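Local coordinates for protein putative S-adenosyl-L-methionine-dependent Methyltransferase (Methanococcus maripaludis, PDB 3DLC) that binds S-adenosylmethionine and is probably a methyltransferase, perhaps of the sterol 24-C-methyltransferase type, at residues I48-G53 with G100-I105; G119-W124 with T129-I134; E184-V189 with E205-I210. All coordinates share one frame; numbering follows the deposited sequence.

Contact 1. Residues I48-G53 with G100-I105; sequences IDIGSG and GDVHNI. With SAM (S-adenosylmethionine), chain C.
The adenine of S-adenosylmethionine meets residues 100-105 through its rim, while an edge of the Trp124 indole lies over one of its faces. Its N6 gives a hydrogen bond to Asp101 OD1 (3.1 Å, 160°), and Val102 N gives one to its N1 (3.2 Å). On one face of the His103 imidazole lies Val102 CG1, offset toward the rim; Asp101 CG sits in plane at the ring edge. Asp101 OD1 also accepts from His103 ND1 (2.7 Å) on its syn side and from His103 N on its anti side, both somewhat out of the carboxylate plane, on the same face; the bond to His103 N closes an Asx turn. Between the segments the contact is purely apolar. Ile50, ending strand 46-50, crosses Val102 at about a right angle, CG2 to CG2 (3.9 Å), and its CD1 approaches Ile105 CD1. With CG2 anti to the backbone N (CG1 at 69°), Val102 turns CG2 to Ile50 and CG1 to the adenine N6. Gly51 O accepts from the cofactor's amino N (2.8 Å), within the glycine-rich turn of a Rossmann-like fold. Three donors converging on OD1 probably hold the carboxylate in place and anionic; with Val102 N it reads the adenine N6-N1 edge.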
loop_
_atom_site.group_PDB
_atom_site.type_symbol
_atom_site.label_atom_id
_atom_site.label_comp_id
_atom_site.label_asym_id
_atom_site.label_seq_id
_atom_site.Cartn_x
_atom_site.Cartn_y
_atom_site.Cartn_z
ATOM N N ILE A 48 -7.853 -5.568 1.205
ATOM C CA ILE A 48 -7.966 -4.117 1.056
ATOM C C ILE A 48 -6.581 -3.582 0.715
ATOM O O ILE A 48 -5.618 -3.888 1.414
ATOM C CB ILE A 48 -8.465 -3.418 2.338
ATOM C CG1 ILE A 48 -9.713 -4.088 2.920
ATOM C CG2 ILE A 48 -8.672 -1.949 2.092
ATOM C CD1 ILE A 48 -10.893 -4.246 2.018
ATOM N N ASP A 49 -6.482 -2.825 -0.385
ATOM C CA ASP A 49 -5.264 -2.152 -0.835
ATOM C C ASP A 49 -5.440 -0.670 -0.506
ATOM O O ASP A 49 -6.216 0.042 -1.134
ATOM C CB ASP A 49 -5.090 -2.406 -2.331
ATOM C CG ASP A 49 -3.861 -1.759 -2.930
ATOM O OD1 ASP A 49 -3.013 -1.266 -2.164
ATOM O OD2 ASP A 49 -3.777 -1.757 -4.182
ATOM N N ILE A 50 -4.723 -0.216 0.521
ATOM C CA ILE A 50 -4.846 1.151 1.021
ATOM C C ILE A 50 -3.868 2.064 0.297
ATOM O O ILE A 50 -2.673 1.805 0.238
ATOM C CB ILE A 50 -4.648 1.211 2.533
ATOM C CG1 ILE A 50 -5.706 0.318 3.238
ATOM C CG2 ILE A 50 -4.722 2.677 3.031
ATOM C CD1 ILE A 50 -5.553 0.274 4.751
ATOM N N GLY A 51 -4.390 3.159 -0.234
ATOM C CA GLY A 51 -3.606 4.071 -1.038
ATOM C C GLY A 51 -3.249 3.409 -2.356
ATOM O O GLY A 51 -2.095 3.436 -2.802
ATOM N N SER A 52 -4.268 2.829 -2.991
ATOM C CA SER A 52 -4.115 2.004 -4.160
ATOM C C SER A 52 -3.622 2.748 -5.409
ATOM O O SER A 52 -3.075 2.129 -6.321
ATOM C CB SER A 52 -5.455 1.300 -4.437
ATOM O OG SER A 52 -6.557 2.197 -4.299
ATOM N N GLY A 53 -3.838 4.063 -5.454
ATOM C CA GLY A 53 -3.314 4.858 -6.535
ATOM C C GLY A 53 -3.870 4.401 -7.876
ATOM O O GLY A 53 -5.060 4.163 -8.009
ATOM N N GLY A 100 -12.040 7.029 -0.327
ATOM C CA GLY A 100 -12.011 7.218 1.106
ATOM C C GLY A 100 -10.603 7.313 1.632
ATOM O O GLY A 100 -9.625 7.157 0.927
ATOM N N ASP A 101 -10.531 7.564 2.925
ATOM C CA ASP A 101 -9.310 7.893 3.651
ATOM C C ASP A 101 -9.017 6.856 4.718
ATOM O O ASP A 101 -9.930 6.361 5.409
ATOM C CB ASP A 101 -9.548 9.280 4.319
ATOM C CG ASP A 101 -8.312 9.977 4.776
ATOM O OD1 ASP A 101 -7.495 9.384 5.502
ATOM O OD2 ASP A 101 -8.134 11.159 4.389
ATOM N N VAL A 102 -7.740 6.519 4.858
ATOM C CA VAL A 102 -7.280 5.565 5.860
ATOM C C VAL A 102 -7.691 5.986 7.285
ATOM O O VAL A 102 -7.784 5.159 8.180
ATOM C CB VAL A 102 -5.744 5.357 5.760
ATOM C CG1 VAL A 102 -4.962 6.597 6.180
ATOM C CG2 VAL A 102 -5.333 4.115 6.558
ATOM N N HIS A 103 -7.935 7.278 7.484
ATOM C CA HIS A 103 -8.301 7.755 8.818
ATOM C C HIS A 103 -9.773 7.579 9.128
ATOM O O HIS A 103 -10.197 7.862 10.252
ATOM C CB HIS A 103 -7.938 9.222 9.014
ATOM C CG HIS A 103 -6.482 9.496 8.863
ATOM N ND1 HIS A 103 -5.930 9.848 7.656
ATOM C CD2 HIS A 103 -5.451 9.388 9.734
ATOM C CE1 HIS A 103 -4.624 10.011 7.816
ATOM N NE2 HIS A 103 -4.308 9.733 9.063
ATOM N N ASN A 104 -10.559 7.119 8.162
ATOM C CA ASN A 104 -11.988 6.915 8.373
ATOM C C ASN A 104 -12.476 5.968 7.284
ATOM O O ASN A 104 -13.134 6.346 6.327
ATOM C CB ASN A 104 -12.697 8.263 8.346
ATOM C CG ASN A 104 -14.147 8.124 8.626
ATOM O OD1 ASN A 104 -14.507 7.432 9.561
ATOM N ND2 ASN A 104 -15.002 8.806 7.852
ATOM N N ILE A 105 -12.093 4.716 7.438
ATOM C CA ILE A 105 -12.277 3.743 6.364
ATOM C C ILE A 105 -13.727 3.301 6.268
ATOM O O ILE A 105 -14.287 2.841 7.264
ATOM C CB ILE A 105 -11.374 2.507 6.574
ATOM C CG1 ILE A 105 -9.908 2.923 6.700
ATOM C CG2 ILE A 105 -11.583 1.503 5.408
ATOM C CD1 ILE A 105 -8.931 1.757 7.039
HETATM N N SAM C . -0.051 2.025 -4.161
HETATM C CA SAM C . 0.245 2.629 -5.486
HETATM C C SAM C . 1.508 2.039 -6.051
HETATM O O SAM C . 2.289 1.465 -5.289
HETATM O OXT SAM C . 1.742 2.199 -7.243
HETATM C CB SAM C . 0.311 4.141 -5.378
HETATM C CG SAM C . 1.398 4.688 -4.511
HETATM S SD SAM C . 1.307 6.490 -4.506
HETATM C CE SAM C . 3.038 6.746 -4.230
HETATM C "C5'" SAM C . 0.530 6.898 -2.854
HETATM C "C4'" SAM C . -1.024 6.895 -2.752
HETATM O "O4'" SAM C . -1.617 6.965 -1.414
HETATM C "C3'" SAM C . -1.716 7.964 -3.635
HETATM O "O3'" SAM C . -2.524 7.309 -4.565
HETATM C "C2'" SAM C . -2.525 8.778 -2.624
HETATM O "O2'" SAM C . -3.682 9.424 -3.105
HETATM C "C1'" SAM C . -2.802 7.745 -1.518
HETATM N N9 SAM C . -3.054 8.333 -0.193
HETATM C C8 SAM C . -2.237 9.210 0.481
HETATM N N7 SAM C . -2.737 9.479 1.711
HETATM C C5 SAM C . -3.909 8.776 1.815
HETATM C C6 SAM C . -4.877 8.681 2.818
HETATM N N6 SAM C . -4.859 9.385 3.965
HETATM N N1 SAM C . -5.904 7.829 2.604
HETATM C C2 SAM C . -6.019 7.123 1.429
HETATM N N3 SAM C . -5.134 7.232 0.397
HETATM C C4 SAM C . -4.102 8.039 0.638
#

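Contact 2. Residues G119-W124 with T129-I134; sequences GSVFFW and TAFREI. With SAM (S-adenosylmethionine), chain C.
Val121 and Trp124 pack residues 119-124 against Ala130, Phe131 and Ile134 of helix 127-137. The path along the segment starts with Gly119, whose O lies 3.2 Å from C5' of S-adenosylmethionine. Ser120 follows, its OG anti to the backbone N and giving a hydrogen bond to the ribose O4' of S-adenosylmethionine (2.8 Å). The same OG accepts from Trp124 NE1 at 2.9 Å, a bent bond (142°) whose acceptor is tilted out of the indole plane. One hydroxyl thus links sugar and indole. Val121 sends CG2 to the edge of the Phe131 ring, 4.0 Å from CE2, the two side chains crossing at about a right angle, while its CA lies over the centre of one indole face. These residues form the loop after strand 112-118, the fourth strand in chain order of the class I, Rossmann-like methyltransferase fold, and the helix it meets leads on to strand 142-148. Phe123 brings its ring edge toward the methyl carbon CE of S-adenosylmethionine, while its backbone N bonds to Ser120 O. Trp124 carries most of the packing. Its CD1 edge stands over the adenine near N7 of S-adenosylmethionine (3.5 Å), and the six-membered ring extends to the helix. There CE3 meets Ala130 CB (3.7 Å), and CZ3 meets both Ile134 CD1 (3.7 Å) and Phe131 CE2. The Trp124 and Phe131 rings are oblique, planes at 52° with centroids 5.8 Å apart, and Ile134 CD1 also lies over the rim of one Phe131 face.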
loop_
_atom_site.group_PDB
_atom_site.type_symbol
_atom_site.label_atom_id
_atom_site.label_comp_id
_atom_site.label_asym_id
_atom_site.label_seq_id
_atom_site.Cartn_x
_atom_site.Cartn_y
_atom_site.Cartn_z
ATOM N N GLY A 119 3.664 2.436 -0.662
ATOM C CA GLY A 119 3.942 3.822 -0.964
ATOM C C GLY A 119 2.989 4.873 -0.477
ATOM O O GLY A 119 3.010 5.972 -1.028
ATOM N N SER A 120 2.076 4.519 0.430
ATOM C CA SER A 120 1.124 5.441 1.023
ATOM C C SER A 120 1.425 5.846 2.467
ATOM O O SER A 120 1.264 7.016 2.821
ATOM C CB SER A 120 -0.256 4.789 0.882
ATOM O OG SER A 120 -1.312 5.708 1.069
ATOM N N VAL A 121 1.883 4.892 3.277
ATOM C CA VAL A 121 2.076 5.130 4.693
ATOM C C VAL A 121 2.998 6.296 4.989
ATOM O O VAL A 121 2.845 6.954 6.005
ATOM C CB VAL A 121 2.557 3.829 5.413
ATOM C CG1 VAL A 121 3.944 3.409 4.945
ATOM C CG2 VAL A 121 2.510 3.986 6.929
ATOM N N PHE A 122 3.956 6.543 4.097
ATOM C CA PHE A 122 4.960 7.588 4.282
ATOM C C PHE A 122 4.369 8.981 4.184
ATOM O O PHE A 122 5.004 9.946 4.587
ATOM C CB PHE A 122 6.098 7.399 3.272
ATOM C CG PHE A 122 6.681 6.023 3.299
ATOM C CD1 PHE A 122 7.298 5.515 4.413
ATOM C CD2 PHE A 122 6.536 5.205 2.221
ATOM C CE1 PHE A 122 7.790 4.234 4.425
ATOM C CE2 PHE A 122 7.020 3.907 2.230
ATOM C CZ PHE A 122 7.650 3.434 3.321
ATOM N N PHE A 123 3.141 9.076 3.695
ATOM C CA PHE A 123 2.451 10.362 3.545
ATOM C C PHE A 123 1.384 10.614 4.609
ATOM O O PHE A 123 0.955 11.755 4.780
ATOM C CB PHE A 123 1.765 10.458 2.165
ATOM C CG PHE A 123 2.717 10.396 1.009
ATOM C CD1 PHE A 123 3.556 11.453 0.710
ATOM C CD2 PHE A 123 2.760 9.292 0.189
ATOM C CE1 PHE A 123 4.406 11.370 -0.427
ATOM C CE2 PHE A 123 3.576 9.230 -0.898
ATOM C CZ PHE A 123 4.426 10.248 -1.180
ATOM N N TRP A 124 0.929 9.596 5.315
ATOM C CA TRP A 124 -0.220 9.775 6.197
ATOM C C TRP A 124 0.011 10.723 7.332
ATOM O O TRP A 124 1.015 10.639 8.001
ATOM C CB TRP A 124 -0.731 8.444 6.792
ATOM C CG TRP A 124 -1.111 7.435 5.777
ATOM C CD1 TRP A 124 -1.435 7.652 4.458
ATOM C CD2 TRP A 124 -1.223 6.024 5.984
ATOM N NE1 TRP A 124 -1.720 6.461 3.837
ATOM C CE2 TRP A 124 -1.556 5.444 4.744
ATOM C CE3 TRP A 124 -1.056 5.190 7.083
ATOM C CZ2 TRP A 124 -1.735 4.075 4.599
ATOM C CZ3 TRP A 124 -1.201 3.829 6.923
ATOM C CH2 TRP A 124 -1.535 3.288 5.690
ATOM N N THR A 129 -4.233 7.273 14.385
ATOM C CA THR A 129 -5.603 7.085 13.961
ATOM C C THR A 129 -5.681 6.130 12.772
ATOM O O THR A 129 -6.563 5.260 12.709
ATOM C CB THR A 129 -6.260 8.429 13.629
ATOM O OG1 THR A 129 -6.303 9.204 14.827
ATOM C CG2 THR A 129 -7.661 8.273 13.033
ATOM N N ALA A 130 -4.768 6.287 11.829
ATOM C CA ALA A 130 -4.749 5.419 10.643
ATOM C C ALA A 130 -4.600 3.953 11.059
ATOM O O ALA A 130 -5.318 3.097 10.577
ATOM C CB ALA A 130 -3.616 5.816 9.715
ATOM N N PHE A 131 -3.650 3.664 11.951
ATOM C CA PHE A 131 -3.445 2.286 12.380
ATOM C C PHE A 131 -4.546 1.725 13.254
ATOM O O PHE A 131 -4.822 0.545 13.202
ATOM C CB PHE A 131 -2.035 2.074 12.931
ATOM C CG PHE A 131 -1.032 1.867 11.815
ATOM C CD1 PHE A 131 -0.867 0.617 11.234
ATOM C CD2 PHE A 131 -0.356 2.942 11.258
ATOM C CE1 PHE A 131 -0.015 0.453 10.164
ATOM C CE2 PHE A 131 0.494 2.772 10.185
ATOM C CZ PHE A 131 0.656 1.529 9.640
ATOM N N ARG A 132 -5.230 2.564 14.018
ATOM C CA ARG A 132 -6.439 2.111 14.717
ATOM C C ARG A 132 -7.516 1.702 13.725
ATOM O O ARG A 132 -8.219 0.709 13.934
ATOM C CB ARG A 132 -6.944 3.173 15.694
ATOM C CG ARG A 132 -6.093 3.228 16.972
ATOM C CD ARG A 132 -6.686 4.222 17.984
ATOM N NE ARG A 132 -6.142 4.007 19.312
ATOM C CZ ARG A 132 -5.018 4.512 19.749
ATOM N NH1 ARG A 132 -4.364 5.421 19.069
ATOM N NH2 ARG A 132 -4.540 4.113 20.923
ATOM N N GLU A 133 -7.657 2.472 12.645
ATOM C CA GLU A 133 -8.647 2.105 11.609
ATOM C C GLU A 133 -8.278 0.800 10.900
ATOM O O GLU A 133 -9.118 -0.053 10.628
ATOM C CB GLU A 133 -8.811 3.252 10.593
ATOM C CG GLU A 133 -9.723 4.337 11.072
ATOM C CD GLU A 133 -11.151 3.822 11.119
ATOM O OE1 GLU A 133 -11.808 3.742 10.049
ATOM O OE2 GLU A 133 -11.609 3.443 12.214
ATOM N N ILE A 134 -6.999 0.663 10.557
ATOM C CA ILE A 134 -6.496 -0.553 9.938
ATOM C C ILE A 134 -6.791 -1.744 10.835
ATOM O O ILE A 134 -7.266 -2.789 10.390
ATOM C CB ILE A 134 -5.002 -0.407 9.629
ATOM C CG1 ILE A 134 -4.850 0.580 8.463
ATOM C CG2 ILE A 134 -4.335 -1.746 9.316
ATOM C CD1 ILE A 134 -3.434 1.150 8.283
HETATM N N SAM C . -0.051 2.025 -4.161
HETATM C CA SAM C . 0.245 2.629 -5.486
HETATM C C SAM C . 1.508 2.039 -6.051
HETATM O O SAM C . 2.289 1.465 -5.289
HETATM O OXT SAM C . 1.742 2.199 -7.243
HETATM C CB SAM C . 0.311 4.141 -5.378
HETATM C CG SAM C . 1.398 4.688 -4.511
HETATM S SD SAM C . 1.307 6.490 -4.506
HETATM C CE SAM C . 3.038 6.746 -4.230
HETATM C "C5'" SAM C . 0.530 6.898 -2.854
HETATM C "C4'" SAM C . -1.024 6.895 -2.752
HETATM O "O4'" SAM C . -1.617 6.965 -1.414
HETATM C "C3'" SAM C . -1.716 7.964 -3.635
HETATM O "O3'" SAM C . -2.524 7.309 -4.565
HETATM C "C2'" SAM C . -2.525 8.778 -2.624
HETATM O "O2'" SAM C . -3.682 9.424 -3.105
HETATM C "C1'" SAM C . -2.802 7.745 -1.518
HETATM N N9 SAM C . -3.054 8.333 -0.193
HETATM C C8 SAM C . -2.237 9.210 0.481
HETATM N N7 SAM C . -2.737 9.479 1.711
HETATM C C5 SAM C . -3.909 8.776 1.815
HETATM C C6 SAM C . -4.877 8.681 2.818
HETATM N N6 SAM C . -4.859 9.385 3.965
HETATM N N1 SAM C . -5.904 7.829 2.604
HETATM C C2 SAM C . -6.019 7.123 1.429
HETATM N N3 SAM C . -5.134 7.232 0.397
HETATM C C4 SAM C . -4.102 8.039 0.638
#

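Contact 3. Residues E184-V189 with E205-I210; sequences ERFQNV and EGFWII. With ACT (acetate ion), chain B.
Apolar packing makes the whole of the direct contact, and Phe186 is its centre on helix 180-193. The methyl CD1 of Ile209 approaches the base of the Phe186 ring, 3.7 Å from CG and 3.8 Å from CB, with the two side chains at about a right angle. Phe207 comes to the same ring with its far end: its CZ is 4.0 Å from Phe186 CD2, and these side chains also cross nearly perpendicularly. With CG anti to the backbone N (chi1 164°), the Phe207 ring points from the strand toward the helix.

No hydrogen bond crosses between the two segments. Backbone bonds place strand 206-211 between strands 142-148 and 198-203. At the start of the strand segment, Trp208 NE1 bonds to Glu205 O (3.1 Å, 168°); the acceptor lies in the indole plane, but the donor stands well above the carbonyl plane of Glu205. On the helix, the extended chain of Arg185 presents a guanidinium edge to an acetate, probably from the crystallisation liquor: NE and NH2 of Arg185 donate hydrogen bonds to acetate OXT (3.0 Å) and O (3.1 Å), a bidentate pair.

Phe207 and Ile209, two residues apart on one side of strand 206-211, pack against helix 180-193: a helix layered on the antiparallel end of the mixed sheet in the Rossmann-like methyltransferase fold.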
loop_
_atom_site.group_PDB
_atom_site.type_symbol
_atom_site.label_atom_id
_atom_site.label_comp_id
_atom_site.label_asym_id
_atom_site.label_seq_id
_atom_site.Cartn_x
_atom_site.Cartn_y
_atom_site.Cartn_z
ATOM N N GLU A 184 11.509 2.253 13.743
ATOM C CA GLU A 184 11.322 2.807 15.066
ATOM C C GLU A 184 10.029 3.594 15.193
ATOM O O GLU A 184 9.249 3.459 16.137
ATOM C CB GLU A 184 12.477 3.717 15.432
ATOM C CG GLU A 184 12.247 4.357 16.784
ATOM C CD GLU A 184 13.476 4.356 17.626
ATOM O OE1 GLU A 184 14.056 3.262 17.777
ATOM O OE2 GLU A 184 13.829 5.412 18.182
ATOM N N ARG A 185 9.789 4.447 14.219
ATOM C CA ARG A 185 8.596 5.284 14.259
ATOM C C ARG A 185 7.339 4.437 14.393
ATOM O O ARG A 185 6.473 4.685 15.236
ATOM C CB ARG A 185 8.465 6.145 13.008
ATOM C CG ARG A 185 7.251 7.071 12.996
ATOM C CD ARG A 185 7.059 7.852 11.712
ATOM N NE ARG A 185 5.928 8.753 11.930
ATOM C CZ ARG A 185 5.137 9.261 11.007
ATOM N NH1 ARG A 185 5.309 8.989 9.748
ATOM N NH2 ARG A 185 4.150 10.045 11.382
ATOM N N PHE A 186 7.232 3.444 13.522
ATOM C CA PHE A 186 6.023 2.622 13.471
ATOM C C PHE A 186 5.913 1.610 14.595
ATOM O O PHE A 186 4.809 1.317 15.024
ATOM C CB PHE A 186 5.775 2.105 12.054
ATOM C CG PHE A 186 5.338 3.190 11.155
ATOM C CD1 PHE A 186 4.043 3.677 11.255
ATOM C CD2 PHE A 186 6.195 3.809 10.300
ATOM C CE1 PHE A 186 3.635 4.740 10.486
ATOM C CE2 PHE A 186 5.798 4.856 9.526
ATOM C CZ PHE A 186 4.521 5.336 9.613
ATOM N N GLN A 187 7.042 1.121 15.100
ATOM C CA GLN A 187 7.000 0.308 16.301
ATOM C C GLN A 187 6.347 1.148 17.397
ATOM O O GLN A 187 5.484 0.676 18.137
ATOM C CB GLN A 187 8.440 -0.098 16.693
ATOM C CG GLN A 187 8.753 -0.684 17.965
ATOM C CD GLN A 187 10.293 -0.717 18.166
ATOM O OE1 GLN A 187 10.746 -1.055 19.225
ATOM N NE2 GLN A 187 11.071 -0.378 17.115
ATOM N N ASN A 188 6.781 2.412 17.517
ATOM C CA ASN A 188 6.219 3.259 18.576
ATOM C C ASN A 188 4.722 3.509 18.399
ATOM O O ASN A 188 3.953 3.489 19.361
ATOM C CB ASN A 188 6.961 4.582 18.674
ATOM C CG ASN A 188 8.391 4.427 19.174
ATOM O OD1 ASN A 188 8.746 3.408 19.758
ATOM N ND2 ASN A 188 9.226 5.431 18.924
ATOM N N VAL A 189 4.283 3.662 17.159
ATOM C CA VAL A 189 2.864 3.838 16.881
ATOM C C VAL A 189 2.052 2.614 17.284
ATOM O O VAL A 189 1.026 2.700 17.976
ATOM C CB VAL A 189 2.616 4.131 15.370
ATOM C CG1 VAL A 189 1.122 4.116 15.021
ATOM C CG2 VAL A 189 3.244 5.464 14.941
ATOM N N GLU A 205 13.399 -6.498 0.033
ATOM C CA GLU A 205 12.086 -6.391 -0.578
ATOM C C GLU A 205 11.373 -5.118 -0.194
ATOM O O GLU A 205 10.327 -4.773 -0.737
ATOM C CB GLU A 205 11.217 -7.572 -0.187
ATOM C CG GLU A 205 10.831 -7.596 1.283
ATOM C CD GLU A 205 11.727 -8.432 2.186
ATOM O OE1 GLU A 205 13.010 -8.382 2.151
ATOM O OE2 GLU A 205 11.108 -9.157 2.991
ATOM N N GLY A 206 11.968 -4.425 0.752
ATOM C CA GLY A 206 11.458 -3.126 1.225
ATOM C C GLY A 206 11.251 -3.049 2.730
ATOM O O GLY A 206 11.854 -3.816 3.496
ATOM N N PHE A 207 10.401 -2.101 3.116
ATOM C CA PHE A 207 10.009 -1.825 4.514
ATOM C C PHE A 207 8.536 -2.196 4.612
ATOM O O PHE A 207 7.724 -1.651 3.863
ATOM C CB PHE A 207 10.182 -0.338 4.819
ATOM C CG PHE A 207 9.454 0.098 6.076
ATOM C CD1 PHE A 207 9.965 -0.164 7.332
ATOM C CD2 PHE A 207 8.241 0.715 6.011
ATOM C CE1 PHE A 207 9.266 0.211 8.462
ATOM C CE2 PHE A 207 7.546 1.100 7.164
ATOM C CZ PHE A 207 8.067 0.845 8.360
ATOM N N TRP A 208 8.162 -3.089 5.540
ATOM C CA TRP A 208 6.771 -3.554 5.615
ATOM C C TRP A 208 6.362 -3.811 7.056
ATOM O O TRP A 208 7.082 -4.441 7.828
ATOM C CB TRP A 208 6.565 -4.815 4.780
ATOM C CG TRP A 208 6.979 -4.626 3.343
ATOM C CD1 TRP A 208 8.187 -4.936 2.791
ATOM C CD2 TRP A 208 6.216 -4.026 2.308
ATOM N NE1 TRP A 208 8.207 -4.576 1.471
ATOM C CE2 TRP A 208 7.007 -4.014 1.147
ATOM C CE3 TRP A 208 4.932 -3.497 2.243
ATOM C CZ2 TRP A 208 6.536 -3.514 -0.077
ATOM C CZ3 TRP A 208 4.454 -3.003 1.017
ATOM C CH2 TRP A 208 5.265 -3.015 -0.109
ATOM N N ILE A 209 5.159 -3.330 7.376
ATOM C CA ILE A 209 4.509 -3.487 8.667
ATOM C C ILE A 209 3.504 -4.615 8.555
ATOM O O ILE A 209 2.567 -4.546 7.760
ATOM C CB ILE A 209 3.825 -2.171 9.061
ATOM C CG1 ILE A 209 4.836 -1.020 9.184
ATOM C CG2 ILE A 209 3.011 -2.353 10.339
ATOM C CD1 ILE A 209 4.200 0.377 9.111
ATOM N N ILE A 210 3.706 -5.639 9.383
ATOM C CA ILE A 210 2.946 -6.887 9.312
ATOM C C ILE A 210 2.281 -7.180 10.654
ATOM O O ILE A 210 2.853 -7.791 11.574
ATOM C CB ILE A 210 3.881 -8.058 8.920
ATOM C CG1 ILE A 210 4.581 -7.749 7.599
ATOM C CG2 ILE A 210 3.104 -9.376 8.839
ATOM C CD1 ILE A 210 5.664 -8.722 7.183
HETATM C C ACT B . 3.946 9.764 15.026
HETATM O O ACT B . 3.614 10.754 14.324
HETATM O OXT ACT B . 5.054 9.210 14.768
HETATM C CH3 ACT B . 3.050 9.292 16.126
#

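The three contacts follow one another in series along the chain and all pack against one mixed seven-stranded sheet, in the order 3-2-1-4-5-7-6 typical of class I methyltransferases. Contacts 1 and 2 have centres about 8 Å apart and both touch S-adenosylmethionine; they are joined by a probable hydrogen bond from Ile105 N to Glu133 OE1 (2.8 Å). Contact 3, whose centre lies about 11 Å from that of contact 2, touches it through Phe186 on Val121 and Phe131, Ile209 on Phe131 and Phe207 on Phe122. Contacts 1 and 3 do not touch, their centres being about 18 Å apart. Contact 2, meeting both the cofactor and helix 180-193, bridges the cofactor site and contact 3.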